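Local coordinates for protein acetate kinase (Entamoeba histolytica, PDB 4H0O) that probably interconverts acetate and acetyl phosphate, as a pyrophosphate-dependent kinase of the ASKHA superfamily, at residues I18-S23 and D389-I394; A92-R97 and P145-Y150; F98-S103 and F181-L186; K106-I111 and V151-A156. All coordinates share one frame; numbering follows the deposited sequence.

Contact 1 of 4, residues I18-S23 and D389-I394; sequences IFNVGS and DEELVI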
loop_
_atom_site.group_PDB
_atom_site.type_symbol
_atom_site.label_atom_id
_atom_site.label_comp_id
_atom_site.label_asym_id
_atom_site.label_seq_id
_atom_site.Cartn_x
_atom_site.Cartn_y
_atom_site.Cartn_z
ATOM N N ILE B 18 -4.176 27.917 -24.331
ATOM C CA ILE B 18 -3.984 26.630 -23.659
ATOM C C ILE B 18 -4.667 25.504 -24.431
ATOM O O ILE B 18 -5.867 25.571 -24.710
ATOM C CB ILE B 18 -4.502 26.644 -22.198
ATOM C CG1 ILE B 18 -3.503 27.343 -21.274
ATOM C CG2 ILE B 18 -4.736 25.229 -21.687
ATOM C CD1 ILE B 18 -3.713 28.817 -21.175
ATOM N N PHE B 19 -3.902 24.475 -24.782
ATOM C CA PHE B 19 -4.467 23.307 -25.447
ATOM C C PHE B 19 -4.768 22.195 -24.448
ATOM O O PHE B 19 -3.914 21.824 -23.641
ATOM C CB PHE B 19 -3.520 22.788 -26.530
ATOM C CG PHE B 19 -3.584 23.560 -27.818
ATOM C CD1 PHE B 19 -4.760 23.606 -28.553
ATOM C CD2 PHE B 19 -2.465 24.219 -28.306
ATOM C CE1 PHE B 19 -4.822 24.311 -29.744
ATOM C CE2 PHE B 19 -2.518 24.919 -29.497
ATOM C CZ PHE B 19 -3.698 24.967 -30.217
ATOM N N ASN B 20 -5.987 21.669 -24.505
ATOM C CA ASN B 20 -6.368 20.534 -23.678
ATOM C C ASN B 20 -6.697 19.332 -24.563
ATOM O O ASN B 20 -7.779 19.259 -25.152
ATOM C CB ASN B 20 -7.565 20.895 -22.797
ATOM C CG ASN B 20 -7.811 19.880 -21.695
ATOM O OD1 ASN B 20 -7.203 18.808 -21.670
ATOM N ND2 ASN B 20 -8.717 20.213 -20.780
ATOM N N VAL B 21 -5.751 18.401 -24.673
ATOM C CA VAL B 21 -5.944 17.216 -25.505
ATOM C C VAL B 21 -6.929 16.253 -24.847
ATOM O O VAL B 21 -6.703 15.786 -23.728
ATOM C CB VAL B 21 -4.614 16.481 -25.779
ATOM C CG1 VAL B 21 -4.857 15.253 -26.632
ATOM C CG2 VAL B 21 -3.629 17.402 -26.475
ATOM N N GLY B 22 -8.027 15.966 -25.540
ATOM C CA GLY B 22 -9.016 15.026 -25.042
ATOM C C GLY B 22 -8.977 13.715 -25.806
ATOM O O GLY B 22 -8.091 13.495 -26.634
ATOM N N SER B 23 -9.942 12.841 -25.535
ATOM C CA SER B 23 -9.981 11.527 -26.170
ATOM C C SER B 23 -10.577 11.561 -27.579
ATOM O O SER B 23 -9.979 11.044 -28.523
ATOM C CB SER B 23 -10.735 10.526 -25.288
ATOM O OG SER B 23 -12.020 11.013 -24.943
ATOM N N ASP B 389 -9.178 23.575 -11.535
ATOM C CA ASP B 389 -9.602 23.581 -12.936
ATOM C C ASP B 389 -8.419 23.382 -13.881
ATOM O O ASP B 389 -7.417 24.100 -13.797
ATOM C CB ASP B 389 -10.340 24.880 -13.275
ATOM C CG ASP B 389 -10.554 25.059 -14.771
ATOM O OD1 ASP B 389 -11.569 24.555 -15.298
ATOM O OD2 ASP B 389 -9.710 25.713 -15.421
ATOM N N GLU B 390 -8.547 22.397 -14.768
ATOM C CA GLU B 390 -7.474 21.979 -15.669
ATOM C C GLU B 390 -6.741 23.112 -16.387
ATOM O O GLU B 390 -5.511 23.109 -16.462
ATOM C CB GLU B 390 -8.015 21.003 -16.715
ATOM C CG GLU B 390 -8.476 19.666 -16.169
ATOM C CD GLU B 390 -8.747 18.659 -17.271
ATOM O OE1 GLU B 390 -7.849 17.839 -17.563
ATOM O OE2 GLU B 390 -9.855 18.691 -17.849
ATOM N N GLU B 391 -7.490 24.071 -16.924
ATOM C CA GLU B 391 -6.886 25.139 -17.720
ATOM C C GLU B 391 -6.097 26.124 -16.869
ATOM O O GLU B 391 -4.987 26.512 -17.237
ATOM C CB GLU B 391 -7.938 25.870 -18.554
ATOM C CG GLU B 391 -8.381 25.100 -19.784
ATOM C CD GLU B 391 -9.166 23.853 -19.439
ATOM O OE1 GLU B 391 -9.916 23.875 -18.438
ATOM O OE2 GLU B 391 -9.025 22.846 -20.164
ATOM N N LEU B 392 -6.670 26.523 -15.735
ATOM C CA LEU B 392 -5.993 27.428 -14.812
ATOM C C LEU B 392 -4.691 26.805 -14.315
ATOM O O LEU B 392 -3.704 27.507 -14.092
ATOM C CB LEU B 392 -6.897 27.772 -13.626
ATOM C CG LEU B 392 -8.239 28.429 -13.954
ATOM C CD1 LEU B 392 -9.006 28.770 -12.684
ATOM C CD2 LEU B 392 -8.035 29.673 -14.799
ATOM N N VAL B 393 -4.697 25.482 -14.157
ATOM C CA VAL B 393 -3.519 24.740 -13.709
ATOM C C VAL B 393 -2.352 24.879 -14.689
ATOM O O VAL B 393 -1.214 25.119 -14.282
ATOM C CB VAL B 393 -3.849 23.249 -13.490
ATOM C CG1 VAL B 393 -2.582 22.437 -13.325
ATOM C CG2 VAL B 393 -4.742 23.076 -12.272
ATOM N N ILE B 394 -2.642 24.732 -15.978
ATOM C CA ILE B 394 -1.624 24.895 -17.015
ATOM C C ILE B 394 -1.250 26.369 -17.164
ATOM O O ILE B 394 -0.082 26.705 -17.382
ATOM C CB ILE B 394 -2.100 24.339 -18.372
ATOM C CG1 ILE B 394 -2.485 22.864 -18.237
ATOM C CG2 ILE B 394 -1.026 24.512 -19.439
ATOM C CD1 ILE B 394 -3.107 22.279 -19.488
#

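Contact 2 of 4, residues A92-R97 and P145-Y150; sequences AFVGHR and PTTRQY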
loop_
_atom_site.group_PDB
_atom_site.type_symbol
_atom_site.label_atom_id
_atom_site.label_comp_id
_atom_site.label_asym_id
_atom_site.label_seq_id
_atom_site.Cartn_x
_atom_site.Cartn_y
_atom_site.Cartn_z
ATOM N N ALA B 92 0.513 35.453 -27.439
ATOM C CA ALA B 92 1.863 35.688 -26.931
ATOM C C ALA B 92 2.492 34.428 -26.342
ATOM O O ALA B 92 3.718 34.295 -26.305
ATOM C CB ALA B 92 1.851 36.802 -25.895
ATOM N N PHE B 93 1.650 33.513 -25.864
ATOM C CA PHE B 93 2.133 32.283 -25.238
ATOM C C PHE B 93 1.221 31.082 -25.514
ATOM O O PHE B 93 -0.001 31.222 -25.602
ATOM C CB PHE B 93 2.284 32.478 -23.726
ATOM C CG PHE B 93 3.272 33.550 -23.342
ATOM C CD1 PHE B 93 4.633 33.285 -23.326
ATOM C CD2 PHE B 93 2.837 34.819 -22.986
ATOM C CE1 PHE B 93 5.544 34.265 -22.968
ATOM C CE2 PHE B 93 3.744 35.805 -22.626
ATOM C CZ PHE B 93 5.098 35.527 -22.617
ATOM N N VAL B 94 1.823 29.903 -25.650
ATOM C CA VAL B 94 1.057 28.667 -25.792
ATOM C C VAL B 94 1.444 27.693 -24.683
ATOM O O VAL B 94 2.627 27.398 -24.488
ATOM C CB VAL B 94 1.272 27.999 -27.169
ATOM C CG1 VAL B 94 0.275 26.870 -27.373
ATOM C CG2 VAL B 94 1.121 29.015 -28.282
ATOM N N GLY B 95 0.446 27.208 -23.949
ATOM C CA GLY B 95 0.687 26.238 -22.896
ATOM C C GLY B 95 0.265 24.845 -23.320
ATOM O O GLY B 95 -0.771 24.674 -23.966
ATOM N N HIS B 96 1.073 23.851 -22.964
ATOM C CA HIS B 96 0.774 22.462 -23.294
ATOM C C HIS B 96 0.879 21.582 -22.053
ATOM O O HIS B 96 1.534 21.947 -21.077
ATOM C CB HIS B 96 1.737 21.948 -24.361
ATOM C CG HIS B 96 1.700 22.723 -25.636
ATOM N ND1 HIS B 96 0.869 22.398 -26.686
ATOM C CD2 HIS B 96 2.413 23.804 -26.048
ATOM C CE1 HIS B 96 1.059 23.244 -27.681
ATOM N NE2 HIS B 96 1.993 24.106 -27.317
ATOM N N ARG B 97 0.248 20.416 -22.100
ATOM C CA ARG B 97 0.258 19.506 -20.962
ATOM C C ARG B 97 0.813 18.140 -21.360
ATOM O O ARG B 97 0.297 17.496 -22.274
ATOM C CB ARG B 97 -1.159 19.362 -20.405
ATOM C CG ARG B 97 -1.279 18.459 -19.193
ATOM C CD ARG B 97 -2.686 18.511 -18.615
ATOM N NE ARG B 97 -2.784 17.780 -17.354
ATOM C CZ ARG B 97 -3.182 16.517 -17.250
ATOM N NH1 ARG B 97 -3.525 15.836 -18.336
ATOM N NH2 ARG B 97 -3.239 15.934 -16.060
ATOM N N PRO B 145 5.778 30.027 -34.786
ATOM C CA PRO B 145 7.204 29.846 -34.489
ATOM C C PRO B 145 7.873 31.071 -33.871
ATOM O O PRO B 145 9.030 30.979 -33.456
ATOM C CB PRO B 145 7.806 29.542 -35.862
ATOM C CG PRO B 145 6.930 30.286 -36.813
ATOM C CD PRO B 145 5.544 30.295 -36.218
ATOM N N THR B 146 7.162 32.193 -33.816
ATOM C CA THR B 146 7.673 33.385 -33.145
ATOM C C THR B 146 6.939 33.604 -31.823
ATOM O O THR B 146 6.838 34.731 -31.333
ATOM C CB THR B 146 7.520 34.646 -34.018
ATOM O OG1 THR B 146 6.164 35.106 -33.970
ATOM C CG2 THR B 146 7.910 34.351 -35.460
ATOM N N THR B 147 6.427 32.516 -31.254
ATOM C CA THR B 147 5.647 32.587 -30.024
ATOM C C THR B 147 6.220 31.667 -28.954
ATOM O O THR B 147 6.411 30.472 -29.189
ATOM C CB THR B 147 4.178 32.218 -30.283
ATOM O OG1 THR B 147 3.627 33.124 -31.245
ATOM C CG2 THR B 147 3.367 32.300 -29.001
ATOM N N ARG B 148 6.502 32.234 -27.783
ATOM C CA ARG B 148 7.026 31.463 -26.662
ATOM C C ARG B 148 6.020 30.388 -26.252
ATOM O O ARG B 148 4.827 30.666 -26.098
ATOM C CB ARG B 148 7.319 32.387 -25.478
ATOM C CG ARG B 148 8.149 33.614 -25.836
ATOM C CD ARG B 148 9.580 33.237 -26.178
ATOM N NE ARG B 148 10.371 32.958 -24.983
ATOM C CZ ARG B 148 11.215 31.938 -24.863
ATOM N NH1 ARG B 148 11.380 31.087 -25.868
ATOM N NH2 ARG B 148 11.895 31.766 -23.736
ATOM N N GLN B 149 6.497 29.156 -26.102
ATOM C CA GLN B 149 5.627 28.050 -25.714
ATOM C C GLN B 149 6.255 27.245 -24.582
ATOM O O GLN B 149 7.484 27.165 -24.472
ATOM C CB GLN B 149 5.309 27.155 -26.921
ATOM C CG GLN B 149 4.773 27.927 -28.127
ATOM C CD GLN B 149 4.092 27.048 -29.158
ATOM O OE1 GLN B 149 3.541 25.994 -28.833
ATOM N NE2 GLN B 149 4.119 27.486 -30.414
ATOM N N TYR B 150 5.407 26.663 -23.738
ATOM C CA TYR B 150 5.876 25.899 -22.586
ATOM C C TYR B 150 5.094 24.607 -22.418
ATOM O O TYR B 150 3.923 24.514 -22.804
ATOM C CB TYR B 150 5.784 26.731 -21.303
ATOM C CG TYR B 150 4.376 27.082 -20.862
ATOM C CD1 TYR B 150 3.726 28.197 -21.373
ATOM C CD2 TYR B 150 3.712 26.317 -19.912
ATOM C CE1 TYR B 150 2.450 28.531 -20.964
ATOM C CE2 TYR B 150 2.434 26.643 -19.498
ATOM C CZ TYR B 150 1.810 27.749 -20.027
ATOM O OH TYR B 150 0.542 28.076 -19.614
#

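Contact 3 of 4, residues F98-S103 and F181-L186; sequences FVHGGS and FGFHGL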
loop_
_atom_site.group_PDB
_atom_site.type_symbol
_atom_site.label_atom_id
_atom_site.label_comp_id
_atom_site.label_asym_id
_atom_site.label_seq_id
_atom_site.Cartn_x
_atom_site.Cartn_y
_atom_site.Cartn_z
ATOM N N PHE B 98 1.866 17.708 -20.670
ATOM C CA PHE B 98 2.507 16.423 -20.945
ATOM C C PHE B 98 2.401 15.551 -19.696
ATOM O O PHE B 98 2.850 15.944 -18.616
ATOM C CB PHE B 98 3.975 16.651 -21.297
ATOM C CG PHE B 98 4.557 15.629 -22.229
ATOM C CD1 PHE B 98 4.246 15.642 -23.582
ATOM C CD2 PHE B 98 5.457 14.683 -21.759
ATOM C CE1 PHE B 98 4.802 14.710 -24.446
ATOM C CE2 PHE B 98 6.017 13.750 -22.613
ATOM C CZ PHE B 98 5.687 13.762 -23.959
ATOM N N VAL B 99 1.810 14.370 -19.850
ATOM C CA VAL B 99 1.513 13.502 -18.713
ATOM C C VAL B 99 2.759 12.959 -18.010
ATOM O O VAL B 99 2.896 13.085 -16.793
ATOM C CB VAL B 99 0.601 12.325 -19.125
ATOM C CG1 VAL B 99 0.558 11.278 -18.034
ATOM C CG2 VAL B 99 -0.802 12.820 -19.423
ATOM N N HIS B 100 3.668 12.364 -18.775
ATOM C CA HIS B 100 4.796 11.644 -18.189
ATOM C C HIS B 100 6.129 12.083 -18.791
ATOM O O HIS B 100 6.432 11.763 -19.945
ATOM C CB HIS B 100 4.595 10.137 -18.385
ATOM C CG HIS B 100 5.443 9.283 -17.506
ATOM N ND1 HIS B 100 6.556 9.764 -16.826
ATOM C CD2 HIS B 100 5.361 7.973 -17.178
ATOM C CE1 HIS B 100 7.101 8.794 -16.135
ATOM N NE2 HIS B 100 6.397 7.686 -16.327
ATOM N N GLY B 101 6.927 12.803 -18.002
ATOM C CA GLY B 101 8.188 13.349 -18.479
ATOM C C GLY B 101 9.410 12.502 -18.168
ATOM O O GLY B 101 10.534 12.866 -18.531
ATOM N N GLY B 102 9.199 11.375 -17.494
ATOM C CA GLY B 102 10.281 10.456 -17.187
ATOM C C GLY B 102 11.356 11.029 -16.280
ATOM O O GLY B 102 11.087 11.902 -15.450
ATOM N N SER B 103 12.579 10.537 -16.451
ATOM C CA SER B 103 13.695 10.906 -15.583
ATOM C C SER B 103 14.230 12.316 -15.838
ATOM O O SER B 103 14.673 12.990 -14.909
ATOM C CB SER B 103 14.827 9.883 -15.716
ATOM O OG SER B 103 15.230 9.746 -17.067
ATOM N N PHE B 181 7.412 7.462 -9.651
ATOM C CA PHE B 181 7.334 8.785 -10.257
ATOM C C PHE B 181 6.309 9.661 -9.535
ATOM O O PHE B 181 6.661 10.676 -8.932
ATOM C CB PHE B 181 7.001 8.688 -11.751
ATOM C CG PHE B 181 8.175 8.307 -12.613
ATOM C CD1 PHE B 181 9.143 9.247 -12.943
ATOM C CD2 PHE B 181 8.306 7.014 -13.103
ATOM C CE1 PHE B 181 10.226 8.903 -13.738
ATOM C CE2 PHE B 181 9.386 6.664 -13.898
ATOM C CZ PHE B 181 10.346 7.610 -14.216
ATOM N N GLY B 182 5.041 9.262 -9.591
ATOM C CA GLY B 182 3.973 10.063 -9.016
ATOM C C GLY B 182 3.352 10.945 -10.080
ATOM O O GLY B 182 4.040 11.389 -11.002
ATOM N N PHE B 183 2.052 11.201 -9.969
ATOM C CA PHE B 183 1.350 11.954 -11.007
ATOM C C PHE B 183 0.429 13.000 -10.383
ATOM O O PHE B 183 0.499 13.234 -9.175
ATOM C CB PHE B 183 0.589 10.995 -11.933
ATOM C CG PHE B 183 1.471 9.968 -12.599
ATOM C CD1 PHE B 183 1.828 8.798 -11.935
ATOM C CD2 PHE B 183 1.952 10.174 -13.883
ATOM C CE1 PHE B 183 2.650 7.856 -12.538
ATOM C CE2 PHE B 183 2.772 9.232 -14.495
ATOM C CZ PHE B 183 3.122 8.073 -13.820
ATOM N N HIS B 184 -0.418 13.628 -11.199
ATOM C CA HIS B 184 -1.258 14.742 -10.750
ATOM C C HIS B 184 -0.412 15.880 -10.173
ATOM O O HIS B 184 -0.901 16.676 -9.367
ATOM C CB HIS B 184 -2.293 14.279 -9.713
ATOM C CG HIS B 184 -3.150 13.144 -10.171
ATOM N ND1 HIS B 184 -3.554 12.126 -9.332
ATOM C CD2 HIS B 184 -3.689 12.863 -11.384
ATOM C CE1 HIS B 184 -4.298 11.269 -10.006
ATOM N NE2 HIS B 184 -4.395 11.693 -11.254
ATOM N N GLY B 185 0.849 15.952 -10.594
ATOM C CA GLY B 185 1.792 16.914 -10.047
ATOM C C GLY B 185 1.378 18.358 -10.258
ATOM O O GLY B 185 1.548 19.197 -9.370
ATOM N N LEU B 186 0.826 18.643 -11.433
ATOM C CA LEU B 186 0.392 19.991 -11.782
ATOM C C LEU B 186 -0.789 20.442 -10.923
ATOM O O LEU B 186 -0.859 21.598 -10.500
ATOM C CB LEU B 186 0.033 20.053 -13.268
ATOM C CG LEU B 186 1.194 19.827 -14.239
ATOM C CD1 LEU B 186 0.694 19.679 -15.672
ATOM C CD2 LEU B 186 2.186 20.971 -14.139
#

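Contact 4 of 4, residues K106-I111 and V151-A156; sequences KKSAVI and VAIDTA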
loop_
_atom_site.group_PDB
_atom_site.type_symbol
_atom_site.label_atom_id
_atom_site.label_comp_id
_atom_site.label_asym_id
_atom_site.label_seq_id
_atom_site.Cartn_x
_atom_site.Cartn_y
_atom_site.Cartn_z
ATOM N N LYS B 106 12.584 17.260 -14.317
ATOM C CA LYS B 106 12.387 17.568 -12.904
ATOM C C LYS B 106 11.619 18.879 -12.789
ATOM O O LYS B 106 11.088 19.220 -11.729
ATOM C CB LYS B 106 13.734 17.673 -12.176
ATOM C CG LYS B 106 14.473 16.346 -12.010
ATOM C CD LYS B 106 15.884 16.426 -12.576
ATOM C CE LYS B 106 16.565 15.061 -12.572
ATOM N NZ LYS B 106 17.304 14.803 -13.846
ATOM N N LYS B 107 11.575 19.615 -13.895
ATOM C CA LYS B 107 10.823 20.860 -13.964
ATOM C C LYS B 107 10.021 20.927 -15.257
ATOM O O LYS B 107 10.434 20.378 -16.282
ATOM C CB LYS B 107 11.769 22.064 -13.882
ATOM C CG LYS B 107 12.343 22.323 -12.496
ATOM C CD LYS B 107 13.371 23.456 -12.498
ATOM C CE LYS B 107 14.609 23.095 -13.312
ATOM N NZ LYS B 107 15.747 24.030 -13.055
ATOM N N SER B 108 8.875 21.599 -15.213
ATOM C CA SER B 108 8.185 21.970 -16.440
ATOM C C SER B 108 9.117 22.920 -17.186
ATOM O O SER B 108 10.008 23.512 -16.578
ATOM C CB SER B 108 6.848 22.641 -16.135
ATOM O OG SER B 108 5.936 21.713 -15.580
ATOM N N ALA B 109 8.931 23.074 -18.492
ATOM C CA ALA B 109 9.936 23.787 -19.273
ATOM C C ALA B 109 9.397 24.643 -20.406
ATOM O O ALA B 109 8.368 24.331 -21.007
ATOM C CB ALA B 109 10.969 22.803 -19.813
ATOM N N VAL B 110 10.115 25.724 -20.688
ATOM C CA VAL B 110 9.946 26.460 -21.929
ATOM C C VAL B 110 10.450 25.534 -23.029
ATOM O O VAL B 110 11.445 24.833 -22.838
ATOM C CB VAL B 110 10.769 27.760 -21.912
ATOM C CG1 VAL B 110 10.715 28.458 -23.264
ATOM C CG2 VAL B 110 10.273 28.687 -20.807
ATOM N N ILE B 111 9.765 25.512 -24.168
ATOM C CA ILE B 111 10.085 24.548 -25.218
ATOM C C ILE B 111 11.183 25.031 -26.168
ATOM O O ILE B 111 11.045 26.072 -26.815
ATOM C CB ILE B 111 8.835 24.165 -26.036
ATOM C CG1 ILE B 111 7.758 23.585 -25.116
ATOM C CG2 ILE B 111 9.197 23.164 -27.121
ATOM C CD1 ILE B 111 6.410 23.384 -25.782
ATOM N N VAL B 151 5.750 23.607 -21.841
ATOM C CA VAL B 151 5.092 22.342 -21.561
ATOM C C VAL B 151 5.028 22.102 -20.052
ATOM O O VAL B 151 6.051 22.085 -19.365
ATOM C CB VAL B 151 5.780 21.165 -22.299
ATOM C CG1 VAL B 151 7.274 21.140 -22.019
ATOM C CG2 VAL B 151 5.134 19.850 -21.929
ATOM N N ALA B 152 3.812 21.960 -19.536
ATOM C CA ALA B 152 3.619 21.660 -18.122
ATOM C C ALA B 152 3.690 20.147 -17.918
ATOM O O ALA B 152 2.851 19.414 -18.443
ATOM C CB ALA B 152 2.290 22.198 -17.650
ATOM N N ILE B 153 4.687 19.681 -17.167
ATOM C CA ILE B 153 4.896 18.244 -16.981
ATOM C C ILE B 153 4.261 17.724 -15.683
ATOM O O ILE B 153 4.579 18.197 -14.590
ATOM C CB ILE B 153 6.397 17.867 -17.026
ATOM C CG1 ILE B 153 6.925 17.909 -18.462
ATOM C CG2 ILE B 153 6.615 16.473 -16.477
ATOM C CD1 ILE B 153 7.385 19.266 -18.912
ATOM N N ASP B 154 3.384 16.731 -15.810
ATOM C CA ASP B 154 2.592 16.244 -14.683
ATOM C C ASP B 154 3.412 15.469 -13.647
ATOM O O ASP B 154 2.938 15.225 -12.539
ATOM C CB ASP B 154 1.438 15.375 -15.193
ATOM C CG ASP B 154 0.241 15.380 -14.260
ATOM O OD1 ASP B 154 -0.117 16.466 -13.757
ATOM O OD2 ASP B 154 -0.347 14.298 -14.035
ATOM N N THR B 155 4.639 15.094 -14.001
ATOM C CA THR B 155 5.487 14.303 -13.108
ATOM C C THR B 155 6.570 15.125 -12.408
ATOM O O THR B 155 7.212 14.642 -11.475
ATOM C CB THR B 155 6.169 13.132 -13.855
ATOM O OG1 THR B 155 6.845 13.629 -15.016
ATOM C CG2 THR B 155 5.145 12.102 -14.283
ATOM N N ALA B 156 6.766 16.360 -12.861
ATOM C CA ALA B 156 7.875 17.198 -12.394
ATOM C C ALA B 156 7.821 17.593 -10.913
ATOM O O ALA B 156 8.858 17.647 -10.252
ATOM C CB ALA B 156 8.006 18.440 -13.268
#

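Contact 1 of 4, residues I18-S23 and D389-I394
The amide of Asn20 is met at its ND2 end by two carboxylates: its plane is turned 43° from that of Glu391 and stands almost perpendicular to that of Glu390. This is where strand 16-21 of the ribonuclease H-like sheet faces the start of helix 390-402, the last helix of the chain. The bond that counts runs from Asn20 ND2 to Glu391 OE2, at 2.7 Å. It is short but bent, 139° at the hydrogen, with the acceptor approached nearly in line with its C-O bond yet tilted out of the amide plane. A weak second bond reaches from Asn20 ND2 to Glu390 OE2 at 3.5 Å. With CG anti to the backbone N, the Asn20 amide is carried across to the helix, while the Glu391 chain bends at chi2 to bring its carboxylate back to the strand. Asn20 ND2 thus faces both carboxylates but is bonded well only to Glu391, which also packs on Lys29 of strand 26-31. Asn20 and Glu390 are both predicted magnesium ligands, consistent with a metal site assembled between the two ends of the chain. Asp389 is the helix N-cap, its OD2 accepting from Leu392 N at 3.2 Å and, weakly, from Glu391 N. Deeper in, the contact turns apolar. Ile18 CG2 touches the aliphatic part of Glu391 at CG. Ile18 and Ile394 lie alongside, pointing opposite ways, with Ile18 CG2 4.0 Å from Ile394 CD1.

Contact 2 of 4, residues A92-R97 and P145-Y150
The segments 93-97 and 148-150 run parallel, their axes 4.8 Å apart at 15°, with backbone bonds from Val94 N to Arg148 O, from Tyr150 N to Val94 O and from His96 N to Tyr150 O. On the face carrying Val94 and Gln149, the extended Gln149 chain lies beside Val94 and brings OE1 to His96 NE2 at 2.9 Å. Imidazole and amide are nearly coplanar, 17° apart, and OE1 meets the ring at its edge. Because Gln149 NE2 is bound to Ser140 O of helix 129-143, the amide is held at both its polar atoms. On the other face Tyr150 folds back over Gly95: chi1 of 66° sets its CG between the backbone N and the carbonyl carbon, and Gly95 CA makes a CH-pi contact 3.6 Å from the ring centroid. Tyr150 OH hydrogen-bonds to Ile394 O of helix 390-402. Nearer the strand starts, Phe93 CD1 packs on Arg148 CB at 3.6 Å, and Thr147 CG2 lies 3.4 Å from Ala92 O. Two adjacent parallel strands, with strand 109-110 and helices 113-120 and 129-143 between them in the chain, and with helix 129-143 covering the face of Val94 and Gln149, fit the ribonuclease H-like fold of the acetokinase family.

Contact 3 of 4, residues F98-S103 and F181-L186
His100 sits between Phe181 and Phe183 in an aromatic cluster that joins the loop after strand 93-98 to the loop leading into helix 185-195. Two T-shaped stacks make up most of it, and in each the role of the histidine is different. Toward Phe181 it presents an edge: His100 CE1 stands 3.6 Å above the plane of the Phe181 ring, over its centre, and the planes are 74° apart. Toward Phe183 it presents a face, with Phe183 CE2 lying 3.9 Å above the imidazole plane and displaced toward the rim; these two rings are almost perpendicular, at 86°. A chi1 of -163° swings the imidazole away from its own backbone N and into the angle between the two phenylalanines.

Main chain packs against the rings as well. Val99 O lies near the plane of the Phe183 ring, 4.2 Å from CD2. Ser103 N is 3.9 Å from Phe181 CE1, at the margin of the contact.

Several polar groups here bond to residues of other parts of the chain. The Asp154 carboxylate accepts from His184 N at the helix N-cap, and Phe183 O accepts a hydrogen bond from His158 NE2. His184 is a predicted transition-state stabiliser and Asp154 the predicted proton donor/acceptor; the side chain of Phe183 comes within about 4 Å of that of Asp154 at their nearest atoms, which puts the cluster beside the probable catalytic centre. At its outer end Phe181 CE1 comes 3.5 Å from the carbonyl carbon of Gly102.

Contact 4 of 4, residues K106-I111 and V151-A156
Val151 N gives the shortest bond of this contact to Ala109 O, 2.8 Å long and nearly straight at 167°. The return bond, from Ala109 N to Val151 O at 3.2 Å, completes an antiparallel hydrogen-bonded pair between strand 148-153 and the short edge strand 109-110. One step on, a side chain takes over from the backbone: Ser108 OG accepts from Ile153 N at 2.9 Å, standing in for the main-chain carbonyl that a regular antiparallel pairing would supply. A chi1 of -69° aims the hydroxyl at that N-H, while Ser108 CB rests against Val151 O.

Apolar groups pack around these bonds. Val151 places CG1 between its backbone N and carbonyl carbon, where it touches both Ala109 O and, at 4.0 Å, Ile111 CG1; the two side chains meet at about a right angle. Ile153 reaches back with CD1 to Ser108 CA at 3.7 Å. Farther along, where the pairing has ended, Ala156 CB packs on the main chain of Lys106, 3.5 Å from its O. Helix 113-120 covers the side of Ala109 and Val151 through Val115.

Ile153 opens a type I turn that ends at Ala156. That turn carries Asp154, the predicted proton donor/acceptor, whose side chain sets off away from the edge strand and whose OD2 makes a long, weak ion pair with Arg97 NH2. A predicted catalytic residue just past the end of a sheet strand is consistent with an active site at the strand ends, as in ribonuclease H-like ASKHA kinases.

How the contacts relate
Contacts 1, 2 and 4 all reach one sheet, in which strands 16-21, 93-98, 148-153 and 109-110 lie side by side; contact 2 and contact 4 share strand 148-153. Main-chain bonds dominate those two, whereas contact 1 sets a helix against the sheet and contact 3 joins loops through rings. Contacts 1 and 4 are largely buried, contacts 2 and 3 partly so, and contact 2 lies farthest from the chain centre, its own centre about 22 Å from it. Contacts 3 and 4 have the closest centres, about 8 Å apart, where Gly185 N bonds Asp154 O. Predicted functional residues occur in all four, Arg97 being that of contact 2.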